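Local coordinates for extracellular solute-binding protein family 1 (PDB 5IXP) that probably captures a solute outside the cell and delivers it to a membrane ABC transporter, as solute-binding proteins of its family do, at residues A[2-8]-A[27-33]; A[65-69]-A[352-358]; A[162-167]-A[211-216]; A[197-201]-A[377-381]; A[301-305]-A[319-325]. All coordinates share one frame; numbering follows the deposited sequence. Where two conformers were deposited one is given.

Overall arrangement
The chain has the two-lobed build expected of a periplasmic-binding-protein relative. Contact 1 pairs the first two strands of the lobe that holds the N-terminus, and contact 5, about 26 Å away between centres, joins two helices further along the chain. Contacts 3 and 4, about 17 Å apart between centres, lie across the chain's centre from contact 1, 45 to 47 Å from it between centres. Contact 2 is the nearest of the five to the chain's centre, about 14 Å from it. Helix 356-371, which begins in contact 2, is followed by helix 377-392 of contact 4. In contact 5 the side chain of Gln325 comes within about 3 Å of a formic acid molecule, probably from the crystallisation liquor.

Contact 1 of 5, residues A[2-8]-A[27-33]; sequences VELTIAT and NVKITER
Val2 opens the pairing by giving its N-H to Asn27 O, and its own carbonyl then receives Lys29 N. These strands, 2-8 and 28-34, are the parallel arms of a beta-alpha-beta unit whose crossover is helix 15-24. Glu3 and Lys29 stand side by side on one face; the lysine bends at chi3 (87°), which turns NZ to a weak salt bridge 3.3 Å from Glu3 OE1. On the other face, Leu4 lays CD1 against Val28 CG1 at 4.0 Å, while its backbone N bonds to Lys29 O (2.8 Å). Thr5, back on the face of Glu3, touches Arg33 loosely through CG2; the guanidinium's polar partner is Gly54 O, bonded to NH1. Ile6 lies alongside Ile30, their CG2 methyls 3.9 Å apart, beta-branched residues well suited to a strand. Ala7 N and O turn to strand 58-62 instead. Last comes Thr8, whose OG1 is 2.9 Å from Glu32 OE2; that carboxylate also meets Tyr18 OH and pairs with Arg34. The alternation gives the sheet unlike faces: that of Val2, Leu4, Ile6, Val28 and Ile30 is mainly apolar under helices 15-24 and 284-294, with Glu32 at its end, whereas Glu3, Lys29 and Thr31 on the other are exposed on or beside the edge strand, 28-34.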
# COMPACT_ATOMS: atom_id res chain seq x y z
N VAL A 2 -28.98 19.54 3.08
CA VAL A 2 -28.02 18.94 2.17
C VAL A 2 -27.95 17.46 2.49
O VAL A 2 -27.65 17.08 3.63
CB VAL A 2 -26.64 19.61 2.32
CG1 VAL A 2 -25.61 18.96 1.41
CG2 VAL A 2 -26.74 21.11 2.07
N GLU A 3 -28.25 16.61 1.52
CA GLU A 3 -28.14 15.17 1.73
C GLU A 3 -26.94 14.64 0.96
O GLU A 3 -26.87 14.79 -0.26
CB GLU A 3 -29.43 14.44 1.35
CG GLU A 3 -30.65 15.07 2.03
CD GLU A 3 -31.92 14.23 1.94
OE1 GLU A 3 -32.62 14.18 2.97
OE2 GLU A 3 -32.20 13.65 0.88
N LEU A 4 -25.99 14.06 1.68
CA LEU A 4 -24.78 13.52 1.10
C LEU A 4 -24.71 12.02 1.32
O LEU A 4 -25.01 11.54 2.41
CB LEU A 4 -23.53 14.16 1.73
CG LEU A 4 -23.35 15.66 1.53
CD1 LEU A 4 -22.13 16.16 2.30
CD2 LEU A 4 -23.23 15.97 0.04
N THR A 5 -24.33 11.29 0.28
CA THR A 5 -23.99 9.88 0.40
C THR A 5 -22.48 9.74 0.30
O THR A 5 -21.83 10.47 -0.46
CB THR A 5 -24.65 9.03 -0.69
OG1 THR A 5 -24.50 9.69 -1.96
CG2 THR A 5 -26.12 8.81 -0.39
N ILE A 6 -21.92 8.82 1.07
CA ILE A 6 -20.51 8.49 0.99
C ILE A 6 -20.40 6.98 0.89
O ILE A 6 -20.99 6.26 1.71
CB ILE A 6 -19.70 9.06 2.18
CG1 ILE A 6 -18.26 8.54 2.12
CG2 ILE A 6 -20.36 8.73 3.54
CD1 ILE A 6 -17.31 9.30 3.08
N ALA A 7 -19.67 6.49 -0.11
CA ALA A 7 -19.51 5.06 -0.34
C ALA A 7 -18.12 4.65 0.12
O ALA A 7 -17.12 5.15 -0.39
CB ALA A 7 -19.71 4.71 -1.82
N THR A 8 -18.06 3.75 1.10
CA THR A 8 -16.81 3.23 1.62
C THR A 8 -16.81 1.71 1.50
O THR A 8 -17.82 1.08 1.18
CB THR A 8 -16.56 3.64 3.08
OG1 THR A 8 -17.55 3.05 3.94
CG2 THR A 8 -16.59 5.16 3.24
N ASN A 27 -27.55 21.27 8.93
CA ASN A 27 -28.20 21.24 7.63
C ASN A 27 -27.83 20.01 6.80
O ASN A 27 -28.46 19.76 5.77
CB ASN A 27 -27.84 22.51 6.85
CG ASN A 27 -26.33 22.73 6.73
OD1 ASN A 27 -25.60 22.74 7.74
ND2 ASN A 27 -25.86 22.90 5.50
N VAL A 28 -26.83 19.24 7.23
CA VAL A 28 -26.23 18.18 6.43
C VAL A 28 -26.66 16.83 6.99
O VAL A 28 -26.52 16.56 8.19
CB VAL A 28 -24.69 18.29 6.42
CG1 VAL A 28 -24.07 17.13 5.61
CG2 VAL A 28 -24.26 19.63 5.86
N LYS A 29 -27.17 15.97 6.11
CA LYS A 29 -27.51 14.59 6.45
C LYS A 29 -26.58 13.66 5.67
O LYS A 29 -26.49 13.78 4.44
CB LYS A 29 -28.97 14.27 6.13
CG LYS A 29 -29.40 12.92 6.69
CD LYS A 29 -30.86 12.58 6.41
CE LYS A 29 -31.01 11.89 5.07
NZ LYS A 29 -32.41 11.48 4.86
N ILE A 30 -25.90 12.76 6.38
CA ILE A 30 -24.93 11.85 5.79
C ILE A 30 -25.50 10.44 5.82
O ILE A 30 -25.94 9.95 6.87
CB ILE A 30 -23.58 11.88 6.53
CG1 ILE A 30 -22.96 13.27 6.50
CG2 ILE A 30 -22.61 10.85 5.91
CD1 ILE A 30 -21.77 13.42 7.45
N THR A 31 -25.43 9.76 4.68
CA THR A 31 -25.77 8.35 4.60
C THR A 31 -24.55 7.62 4.03
O THR A 31 -24.02 8.02 3.00
CB THR A 31 -26.97 8.10 3.69
OG1 THR A 31 -28.08 8.91 4.11
CG2 THR A 31 -27.36 6.62 3.73
N GLU A 32 -24.12 6.56 4.71
CA GLU A 32 -23.01 5.75 4.22
C GLU A 32 -23.54 4.56 3.45
O GLU A 32 -24.50 3.91 3.87
CB GLU A 32 -22.11 5.28 5.37
CG GLU A 32 -20.82 4.59 4.88
CD GLU A 32 -19.90 4.15 6.03
OE1 GLU A 32 -20.37 3.36 6.89
OE2 GLU A 32 -18.73 4.59 6.09
N ARG A 33 -22.88 4.26 2.32
CA ARG A 33 -23.20 3.12 1.47
C ARG A 33 -22.01 2.17 1.47
O ARG A 33 -20.87 2.61 1.25
CB ARG A 33 -23.52 3.61 0.05
CG ARG A 33 -23.74 2.55 -0.99
CD ARG A 33 -23.83 3.20 -2.36
NE ARG A 33 -24.88 4.21 -2.42
CZ ARG A 33 -25.02 5.09 -3.42
NH1 ARG A 33 -24.17 5.08 -4.42
NH2 ARG A 33 -26.01 5.97 -3.40

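Contact 2 of 5, residues A[65-69]-A[352-358]; sequences WIYKY and KGPRDGE
Tyr67, in the first turn of helix 66-70, lays its ring against the N-terminal start of helix 356-371, where Arg355 holds the N-cap position. The tight part is this one ring. With CG set between the backbone N and carbonyl carbon (chi1 74°), it swings toward the loop, and Asp356 CB sits over one face in a CH-pi contact, 4.2 Å from the ring centroid. Lys68 CB lies toward the rim of the opposite face. At the ring edge, Pro354 O lies near the plane, 3.2 Å from Tyr67 CE2. Gly357 suits its place because a CB there would point toward the ring and run into the Tyr67 hydroxyl. Further back, Tyr67 CB meets Lys352 CB at 3.8 Å.

The looser side is wetter and charged. A water donates to both Tyr67 O and Lys352 O, joining two carbonyls that cannot bond directly. Lys68 barely touches the loop and sends NZ to Glu46, while Lys352 directs its amine to Asn176. Arg355 NH2 forms a salt bridge with Glu358 OE2 at 3.2 Å, which would help hold the carboxylate in place. The ring's hydroxyl returns to the tight side: Glu358 OE1 accepts a hydrogen bond from Tyr67 OH at 2.8 Å, met 42° out of the carboxylate plane.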
# COMPACT_ATOMS: atom_id res chain seq x y z
N TRP A 65 -6.14 1.52 -7.31
CA TRP A 65 -7.10 1.72 -8.39
C TRP A 65 -7.02 3.09 -9.03
O TRP A 65 -7.52 3.26 -10.15
CB TRP A 65 -8.56 1.59 -7.92
CG TRP A 65 -8.86 0.58 -6.91
CD1 TRP A 65 -8.20 -0.58 -6.68
CD2 TRP A 65 -9.93 0.63 -5.96
NE1 TRP A 65 -8.78 -1.25 -5.64
CE2 TRP A 65 -9.85 -0.53 -5.18
CE3 TRP A 65 -10.95 1.56 -5.70
CZ2 TRP A 65 -10.74 -0.80 -4.15
CZ3 TRP A 65 -11.84 1.29 -4.68
CH2 TRP A 65 -11.73 0.12 -3.92
N ILE A 66 -6.49 4.08 -8.32
CA ILE A 66 -6.72 5.47 -8.69
C ILE A 66 -6.08 5.82 -10.03
O ILE A 66 -6.51 6.77 -10.69
CB ILE A 66 -6.28 6.41 -7.56
CG1 ILE A 66 -6.89 7.80 -7.74
CG2 ILE A 66 -4.76 6.47 -7.45
CD1 ILE A 66 -6.82 8.69 -6.51
N TYR A 67 -5.08 5.04 -10.47
CA TYR A 67 -4.48 5.26 -11.79
C TYR A 67 -5.55 5.25 -12.88
O TYR A 67 -5.50 6.05 -13.81
CB TYR A 67 -3.41 4.19 -12.08
CG TYR A 67 -3.97 2.81 -12.41
CD1 TYR A 67 -4.19 1.87 -11.41
CD2 TYR A 67 -4.29 2.45 -13.72
CE1 TYR A 67 -4.71 0.62 -11.69
CE2 TYR A 67 -4.82 1.20 -14.01
CZ TYR A 67 -5.03 0.29 -13.00
OH TYR A 67 -5.55 -0.96 -13.28
N LYS A 68 -6.52 4.34 -12.76
CA LYS A 68 -7.56 4.22 -13.78
C LYS A 68 -8.45 5.45 -13.81
O LYS A 68 -8.97 5.82 -14.87
CB LYS A 68 -8.39 2.96 -13.51
CG LYS A 68 -9.54 2.73 -14.47
CD LYS A 68 -9.95 1.26 -14.52
CE LYS A 68 -11.30 1.08 -15.21
NZ LYS A 68 -11.79 -0.33 -15.17
N TYR A 69 -8.61 6.14 -12.68
CA TYR A 69 -9.51 7.28 -12.65
C TYR A 69 -8.80 8.60 -12.81
O TYR A 69 -9.44 9.59 -13.20
CB TYR A 69 -10.34 7.22 -11.36
CG TYR A 69 -11.17 5.97 -11.41
CD1 TYR A 69 -12.30 5.91 -12.21
CD2 TYR A 69 -10.78 4.82 -10.76
CE1 TYR A 69 -13.05 4.75 -12.32
CE2 TYR A 69 -11.51 3.65 -10.86
CZ TYR A 69 -12.65 3.63 -11.64
OH TYR A 69 -13.37 2.49 -11.74
N LYS A 352 1.97 6.33 -12.81
CA LYS A 352 1.14 5.16 -13.10
C LYS A 352 0.21 5.49 -14.25
O LYS A 352 -0.65 6.36 -14.11
CB LYS A 352 0.33 4.74 -11.88
CG LYS A 352 1.09 4.70 -10.56
CD LYS A 352 1.68 3.35 -10.31
CE LYS A 352 2.28 3.28 -8.91
NZ LYS A 352 2.70 1.91 -8.58
N GLY A 353 0.36 4.79 -15.37
CA GLY A 353 -0.44 5.05 -16.54
C GLY A 353 -1.78 4.34 -16.54
O GLY A 353 -2.13 3.63 -15.59
N PRO A 354 -2.54 4.49 -17.63
CA PRO A 354 -3.96 4.09 -17.62
C PRO A 354 -4.19 2.60 -17.43
O PRO A 354 -5.29 2.21 -17.03
CB PRO A 354 -4.47 4.55 -18.99
CG PRO A 354 -3.46 5.53 -19.48
CD PRO A 354 -2.15 5.10 -18.91
N ARG A 355 -3.21 1.76 -17.73
CA ARG A 355 -3.39 0.32 -17.59
C ARG A 355 -2.33 -0.28 -16.67
O ARG A 355 -1.92 -1.43 -16.84
CB ARG A 355 -3.38 -0.35 -18.97
CG ARG A 355 -4.59 0.05 -19.83
CD ARG A 355 -5.33 -1.18 -20.33
NE ARG A 355 -6.51 -1.47 -19.52
CZ ARG A 355 -7.29 -2.53 -19.70
NH1 ARG A 355 -7.00 -3.42 -20.65
NH2 ARG A 355 -8.36 -2.72 -18.91
N ASP A 356 -1.91 0.49 -15.66
CA ASP A 356 -0.79 0.07 -14.83
C ASP A 356 -1.07 -1.25 -14.11
O ASP A 356 -0.21 -2.13 -14.04
CB ASP A 356 -0.45 1.16 -13.81
CG ASP A 356 1.03 1.21 -13.50
OD1 ASP A 356 1.78 1.80 -14.30
OD2 ASP A 356 1.45 0.65 -12.47
N GLY A 357 -2.28 -1.40 -13.56
CA GLY A 357 -2.59 -2.62 -12.83
C GLY A 357 -2.65 -3.84 -13.73
O GLY A 357 -2.20 -4.93 -13.36
N GLU A 358 -3.21 -3.67 -14.94
CA GLU A 358 -3.30 -4.78 -15.88
C GLU A 358 -1.91 -5.20 -16.37
O GLU A 358 -1.65 -6.39 -16.53
CB GLU A 358 -4.17 -4.38 -17.07
CG GLU A 358 -5.64 -4.21 -16.74
CD GLU A 358 -5.99 -2.85 -16.11
OE1 GLU A 358 -5.08 -2.03 -15.84
OE2 GLU A 358 -7.19 -2.61 -15.89
O HOH W 1 -3.21 6.86 -15.32

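Contact 3 of 5, residues A[162-167]-A[211-216]; sequences AWFDSA and GLSAKL
Two loops, one leading into helix 167-175 and the other leaving helix 195-209, are stitched together by backbone bonds. Leu212 O takes two donors at once: Phe164 N at 3.0 Å approaches almost straight on, whereas Trp163 N at 2.9 Å comes from above the carbonyl plane. The same oxygen also lies over the centre of the Phe164 ring, 3.6 Å above it. That ring folds back because its CG stands between the backbone N and carbonyl carbon (chi1 52°), and CE1 then packs 3.4 Å from Ser213 CB. Trp163 instead turns its indole away, into the rings of Tyr147, Phe154 and Phe125.

Phe164 and Ser213 form a single beta bridge, with Ala214 N bonding to Phe164 O. Gly211, with its positive phi, is the C-prime residue of the Schellman motif that ends helix 195-209, and Ser213 begins an ST turn, its OG accepting from Lys215 N at 2.9 Å. Asp371 also bonds to that hydroxyl. Small residues fit the close approach of the chains: Ala162 CB is 3.9 Å from Ala214 CB.

Beyond the bridge, Leu216 N bonds to Asp165 O at 3.0 Å. Ser166 is the N-cap of helix 167-175, its OG bonded to Leu169 N and donating to a water 2.6 Å away; the water in turn donates to Asp165 OD2 and Leu216 O.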
# COMPACT_ATOMS: atom_id res chain seq x y z
N ALA A 162 13.08 -20.13 4.52
CA ALA A 162 13.33 -19.16 3.47
C ALA A 162 13.48 -17.77 4.09
O ALA A 162 13.21 -17.54 5.27
CB ALA A 162 12.21 -19.17 2.44
N TRP A 163 13.91 -16.83 3.26
CA TRP A 163 14.14 -15.46 3.71
C TRP A 163 12.86 -14.64 3.69
O TRP A 163 12.57 -13.91 4.64
CB TRP A 163 15.22 -14.83 2.83
CG TRP A 163 15.74 -13.47 3.25
CD1 TRP A 163 15.82 -12.35 2.47
CD2 TRP A 163 16.29 -13.11 4.53
NE1 TRP A 163 16.39 -11.31 3.18
CE2 TRP A 163 16.69 -11.75 4.45
CE3 TRP A 163 16.50 -13.80 5.73
CZ2 TRP A 163 17.26 -11.08 5.52
CZ3 TRP A 163 17.08 -13.12 6.80
CH2 TRP A 163 17.46 -11.78 6.68
N PHE A 164 12.07 -14.76 2.62
CA PHE A 164 10.83 -14.02 2.48
C PHE A 164 9.75 -14.94 1.94
O PHE A 164 10.03 -16.05 1.48
CB PHE A 164 11.01 -12.79 1.58
CG PHE A 164 11.64 -13.09 0.24
CD1 PHE A 164 10.89 -13.66 -0.79
CD2 PHE A 164 12.97 -12.77 -0.00
CE1 PHE A 164 11.46 -13.93 -2.03
CE2 PHE A 164 13.56 -13.03 -1.24
CZ PHE A 164 12.80 -13.61 -2.26
N ASP A 165 8.49 -14.46 1.96
CA ASP A 165 7.37 -15.34 1.66
C ASP A 165 7.21 -15.60 0.16
O ASP A 165 6.95 -16.74 -0.23
CB ASP A 165 6.07 -14.79 2.27
CG ASP A 165 5.74 -13.38 1.80
OD1 ASP A 165 6.66 -12.60 1.48
OD2 ASP A 165 4.54 -13.04 1.77
N SER A 166 7.33 -14.59 -0.70
CA SER A 166 7.16 -14.85 -2.13
C SER A 166 7.96 -13.85 -2.96
O SER A 166 8.22 -12.72 -2.54
CB SER A 166 5.68 -14.81 -2.57
OG SER A 166 5.13 -13.49 -2.55
N ALA A 167 8.34 -14.29 -4.17
CA ALA A 167 8.99 -13.39 -5.11
C ALA A 167 8.08 -12.23 -5.49
O ALA A 167 8.54 -11.10 -5.65
CB ALA A 167 9.42 -14.17 -6.36
N GLY A 211 17.25 -19.92 -3.18
CA GLY A 211 16.41 -20.50 -2.15
C GLY A 211 15.83 -19.51 -1.18
O GLY A 211 15.37 -19.90 -0.10
N LEU A 212 15.81 -18.22 -1.52
CA LEU A 212 15.38 -17.21 -0.57
C LEU A 212 13.87 -17.08 -0.46
O LEU A 212 13.38 -16.46 0.48
CB LEU A 212 15.98 -15.85 -0.94
CG LEU A 212 17.35 -15.50 -0.33
CD1 LEU A 212 18.30 -16.66 -0.25
CD2 LEU A 212 17.99 -14.32 -1.04
N SER A 213 13.11 -17.67 -1.39
CA SER A 213 11.66 -17.53 -1.41
C SER A 213 10.97 -18.77 -0.86
O SER A 213 11.35 -19.89 -1.19
CB SER A 213 11.15 -17.27 -2.83
OG SER A 213 9.73 -17.26 -2.85
N ALA A 214 9.95 -18.55 -0.04
CA ALA A 214 9.09 -19.65 0.38
C ALA A 214 8.07 -20.04 -0.67
O ALA A 214 7.39 -21.06 -0.50
CB ALA A 214 8.39 -19.29 1.69
N LYS A 215 7.94 -19.27 -1.76
CA LYS A 215 7.05 -19.58 -2.88
C LYS A 215 5.58 -19.62 -2.45
O LYS A 215 4.79 -20.40 -3.00
CB LYS A 215 7.43 -20.90 -3.56
CG LYS A 215 8.92 -21.07 -3.81
CD LYS A 215 9.22 -22.54 -4.09
CE LYS A 215 10.70 -22.77 -4.30
NZ LYS A 215 11.16 -22.06 -5.53
N LEU A 216 5.18 -18.79 -1.50
CA LEU A 216 3.82 -18.83 -0.98
C LEU A 216 3.02 -17.66 -1.53
O LEU A 216 3.31 -16.51 -1.19
CB LEU A 216 3.84 -18.79 0.54
CG LEU A 216 4.47 -20.02 1.17
CD1 LEU A 216 4.85 -19.70 2.60
CD2 LEU A 216 3.47 -21.18 1.11
O HOH W 2 3.48 -13.87 -0.54

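Contact 4 of 5, residues A[197-201]-A[377-381]; sequences LKRTW and SSAAW
Trp381 sends the edge of its indole onto the face of Trp201, an edge-to-face pair with the planes at 58°. It joins helix 195-209 to the C-terminal helix 377-392, whose short segments run at 141° to each other, closer to antiparallel than parallel, and 12.3 Å apart. That spacing is wide for helices, and two tryptophans are large enough to fill it. Within the pair, Trp381 CE3 comes nearest, 3.5 Å from Trp201 CD2. Both indoles leave their helices with CG opposite the backbone N, and they run antiparallel, each passing alongside the other. At the rim of Trp201, Ala380 CB lies in the ring plane, 3.9 Å from Trp201 CZ2.

Lys198 lies across a face of Trp381. Its bent chain sets CE 3.5 Å from the centroid of the five-membered ring, nearly on the normal, and carries NZ to a cation-pi distance of 4.9 Å, while the ammonium forms a salt bridge with Asp202. A long aliphatic chain with a charged end suits a partly exposed ring.

Further out, Ala366, Leu367 and Val370 of helix 356-371 and Trp171 of helix 167-175 pack on Trp201. What fixes the rotation of that indole is its N-H: Trp201 NE1 donates to Ser377 OG at 3.2 Å, with the serine oxygen 18° out of the indole plane.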
# COMPACT_ATOMS: atom_id res chain seq x y z
N LEU A 197 13.83 -2.16 -14.82
CA LEU A 197 12.80 -3.16 -14.57
C LEU A 197 13.35 -4.57 -14.72
O LEU A 197 13.11 -5.44 -13.88
CB LEU A 197 11.64 -2.91 -15.53
CG LEU A 197 10.27 -3.51 -15.27
CD1 LEU A 197 9.69 -2.96 -13.96
CD2 LEU A 197 9.38 -3.16 -16.46
N LYS A 198 14.09 -4.83 -15.81
CA LYS A 198 14.70 -6.14 -15.99
C LYS A 198 15.74 -6.41 -14.90
O LYS A 198 15.88 -7.55 -14.43
CB LYS A 198 15.33 -6.25 -17.38
CG LYS A 198 15.97 -7.63 -17.72
CD LYS A 198 15.01 -8.80 -17.42
CE LYS A 198 15.31 -10.06 -18.25
NZ LYS A 198 16.66 -10.66 -18.02
N ARG A 199 16.47 -5.39 -14.47
CA ARG A 199 17.45 -5.62 -13.41
C ARG A 199 16.77 -6.01 -12.11
O ARG A 199 17.28 -6.87 -11.37
CB ARG A 199 18.35 -4.39 -13.23
CG ARG A 199 19.51 -4.40 -14.20
CD ARG A 199 20.59 -3.41 -13.85
NE ARG A 199 21.58 -3.32 -14.91
CZ ARG A 199 22.75 -2.70 -14.79
NH1 ARG A 199 23.07 -2.12 -13.64
NH2 ARG A 199 23.59 -2.66 -15.81
N THR A 200 15.63 -5.39 -11.81
CA THR A 200 14.82 -5.78 -10.66
C THR A 200 14.38 -7.23 -10.77
O THR A 200 14.52 -8.02 -9.83
CB THR A 200 13.61 -4.86 -10.55
OG1 THR A 200 14.04 -3.51 -10.38
CG2 THR A 200 12.72 -5.26 -9.38
N TRP A 201 13.83 -7.59 -11.93
CA TRP A 201 13.47 -8.98 -12.22
C TRP A 201 14.65 -9.91 -11.99
O TRP A 201 14.54 -10.92 -11.27
CB TRP A 201 12.96 -9.07 -13.66
CG TRP A 201 12.70 -10.46 -14.20
CD1 TRP A 201 13.62 -11.32 -14.75
CD2 TRP A 201 11.43 -11.11 -14.30
NE1 TRP A 201 13.00 -12.48 -15.16
CE2 TRP A 201 11.66 -12.38 -14.90
CE3 TRP A 201 10.12 -10.76 -13.95
CZ2 TRP A 201 10.62 -13.29 -15.14
CZ3 TRP A 201 9.09 -11.67 -14.18
CH2 TRP A 201 9.35 -12.92 -14.77
N SER A 377 13.15 -18.40 -16.19
CA SER A 377 13.20 -16.95 -16.08
C SER A 377 13.12 -16.28 -17.45
O SER A 377 12.37 -15.33 -17.65
CB SER A 377 14.47 -16.51 -15.35
OG SER A 377 14.71 -15.12 -15.53
N SER A 378 13.92 -16.76 -18.42
CA SER A 378 13.93 -16.10 -19.71
C SER A 378 12.59 -16.28 -20.44
O SER A 378 12.09 -15.34 -21.05
CB SER A 378 15.09 -16.61 -20.57
OG SER A 378 14.77 -17.88 -21.09
N ALA A 379 12.00 -17.48 -20.37
CA ALA A 379 10.71 -17.69 -21.03
C ALA A 379 9.60 -16.87 -20.37
O ALA A 379 8.73 -16.33 -21.05
CB ALA A 379 10.35 -19.17 -21.03
N ALA A 380 9.63 -16.78 -19.05
CA ALA A 380 8.61 -16.00 -18.35
C ALA A 380 8.74 -14.52 -18.67
O ALA A 380 7.73 -13.81 -18.82
CB ALA A 380 8.70 -16.25 -16.85
N TRP A 381 9.98 -14.02 -18.75
CA TRP A 381 10.17 -12.61 -19.04
C TRP A 381 9.68 -12.28 -20.45
O TRP A 381 9.02 -11.26 -20.65
CB TRP A 381 11.64 -12.22 -18.86
CG TRP A 381 11.94 -10.81 -19.29
CD1 TRP A 381 12.51 -10.42 -20.46
CD2 TRP A 381 11.68 -9.62 -18.54
NE1 TRP A 381 12.62 -9.04 -20.49
CE2 TRP A 381 12.12 -8.53 -19.33
CE3 TRP A 381 11.12 -9.36 -17.29
CZ2 TRP A 381 12.01 -7.21 -18.90
CZ3 TRP A 381 11.02 -8.05 -16.86
CH2 TRP A 381 11.46 -6.99 -17.67

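Contact 5 of 5, residues A[301-305]-A[319-325]; sequences IKVFK and SEQVTAQ
Segment 301-305 of helix 297-307 and the short helix 320-323 approach most closely in backbone at Ile301 and Gln321, whose CA atoms are 7.4 Å apart, and no hydrogen bond crosses between them. Ser319 is the N-cap of the short helix: its OG accepts from Gln321 N at 3.0 Å, and its carbonyl takes both Val322 N and Thr323 N. A serine suits that place, since its short hydroxyl can stand in for the missing helical acceptor.

Phe304 carries the contact. With its ring opposite the backbone N (chi1 174°), it reaches across to the short helix, where Val322 CG2 lies over one face, 4.3 Å from the centroid and offset toward the rim. Gln321 O and Gln325 OE1 are at the ring edge, the latter 3.3 Å from Phe304 CZ; OE1 lies in the ring plane and so meets the weakly positive C-H rim, the amide being turned 73° from the ring. Ile301 adds CD1 against Ser319 CB at 3.8 Å. At the outer margin the Lys305 chain crosses Gln321 at about a right angle.

Around this pair, Pro311 of strand 310-311 touches Phe304, Phe310 of the same strand and Val340 of helix 335-344 pack on Val322, and the backbone of Gln325 bonds to Gly336.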
# COMPACT_ATOMS: atom_id res chain seq x y z
N ILE A 301 -6.59 11.13 13.44
CA ILE A 301 -6.22 10.61 14.75
C ILE A 301 -7.37 9.80 15.35
O ILE A 301 -7.15 8.72 15.92
CB ILE A 301 -5.79 11.76 15.68
CG1 ILE A 301 -4.45 12.33 15.21
CG2 ILE A 301 -5.72 11.26 17.13
CD1 ILE A 301 -4.10 13.65 15.81
N LYS A 302 -8.61 10.29 15.23
CA LYS A 302 -9.74 9.53 15.74
C LYS A 302 -9.85 8.16 15.07
O LYS A 302 -10.09 7.15 15.74
CB LYS A 302 -11.04 10.31 15.55
CG LYS A 302 -11.12 11.57 16.36
CD LYS A 302 -12.34 12.37 15.93
CE LYS A 302 -12.31 13.79 16.45
NZ LYS A 302 -13.33 14.63 15.76
N VAL A 303 -9.66 8.12 13.75
CA VAL A 303 -9.71 6.86 13.01
C VAL A 303 -8.57 5.94 13.45
O VAL A 303 -8.76 4.73 13.62
CB VAL A 303 -9.68 7.13 11.49
CG1 VAL A 303 -9.47 5.84 10.70
CG2 VAL A 303 -10.96 7.88 11.04
N PHE A 304 -7.37 6.51 13.62
CA PHE A 304 -6.24 5.72 14.11
C PHE A 304 -6.57 5.05 15.44
O PHE A 304 -6.28 3.86 15.63
CB PHE A 304 -5.01 6.62 14.26
CG PHE A 304 -3.83 5.94 14.90
CD1 PHE A 304 -3.05 5.05 14.17
CD2 PHE A 304 -3.48 6.21 16.22
CE1 PHE A 304 -1.95 4.42 14.76
CE2 PHE A 304 -2.39 5.59 16.81
CZ PHE A 304 -1.63 4.70 16.08
N LYS A 305 -7.18 5.77 16.38
CA LYS A 305 -7.50 5.15 17.65
C LYS A 305 -8.64 4.16 17.53
O LYS A 305 -8.68 3.18 18.27
CB LYS A 305 -7.80 6.20 18.71
CG LYS A 305 -6.81 7.35 18.70
CD LYS A 305 -6.91 8.16 19.96
CE LYS A 305 -8.22 8.87 20.04
NZ LYS A 305 -8.02 10.34 20.24
N SER A 319 1.24 14.04 17.42
CA SER A 319 0.34 13.63 18.49
C SER A 319 0.92 12.45 19.25
O SER A 319 1.31 11.45 18.64
CB SER A 319 -1.02 13.24 17.94
OG SER A 319 -1.80 12.67 18.97
N GLU A 320 0.95 12.56 20.58
CA GLU A 320 1.37 11.43 21.39
C GLU A 320 0.45 10.23 21.19
O GLU A 320 0.88 9.10 21.43
CB GLU A 320 1.41 11.82 22.88
N GLN A 321 -0.80 10.44 20.78
CA GLN A 321 -1.66 9.29 20.47
C GLN A 321 -0.99 8.38 19.45
O GLN A 321 -1.05 7.15 19.55
CB GLN A 321 -3.02 9.76 19.96
CG GLN A 321 -3.90 10.41 21.03
CD GLN A 321 -4.26 9.45 22.14
OE1 GLN A 321 -4.43 8.25 21.92
NE2 GLN A 321 -4.37 9.97 23.36
N VAL A 322 -0.30 8.98 18.47
CA VAL A 322 0.38 8.17 17.47
C VAL A 322 1.75 7.72 17.96
O VAL A 322 2.06 6.53 17.97
CB VAL A 322 0.50 8.95 16.14
CG1 VAL A 322 1.39 8.19 15.16
CG2 VAL A 322 -0.87 9.19 15.55
N THR A 323 2.58 8.66 18.41
CA THR A 323 3.99 8.34 18.62
C THR A 323 4.22 7.46 19.84
O THR A 323 5.29 6.85 19.96
CB THR A 323 4.82 9.61 18.76
OG1 THR A 323 4.32 10.40 19.84
CG2 THR A 323 4.78 10.42 17.47
N ALA A 324 3.26 7.37 20.75
CA ALA A 324 3.42 6.52 21.92
C ALA A 324 3.00 5.08 21.67
O ALA A 324 3.14 4.24 22.56
CB ALA A 324 2.63 7.08 23.11
N GLN A 325 2.49 4.77 20.48
CA GLN A 325 1.92 3.46 20.22
C GLN A 325 3.01 2.39 20.27
O GLN A 325 4.07 2.54 19.66
CB GLN A 325 1.21 3.43 18.87
CG GLN A 325 0.41 2.17 18.63
CD GLN A 325 0.06 1.96 17.17
OE1 GLN A 325 0.76 2.45 16.28
NE2 GLN A 325 -1.03 1.24 16.92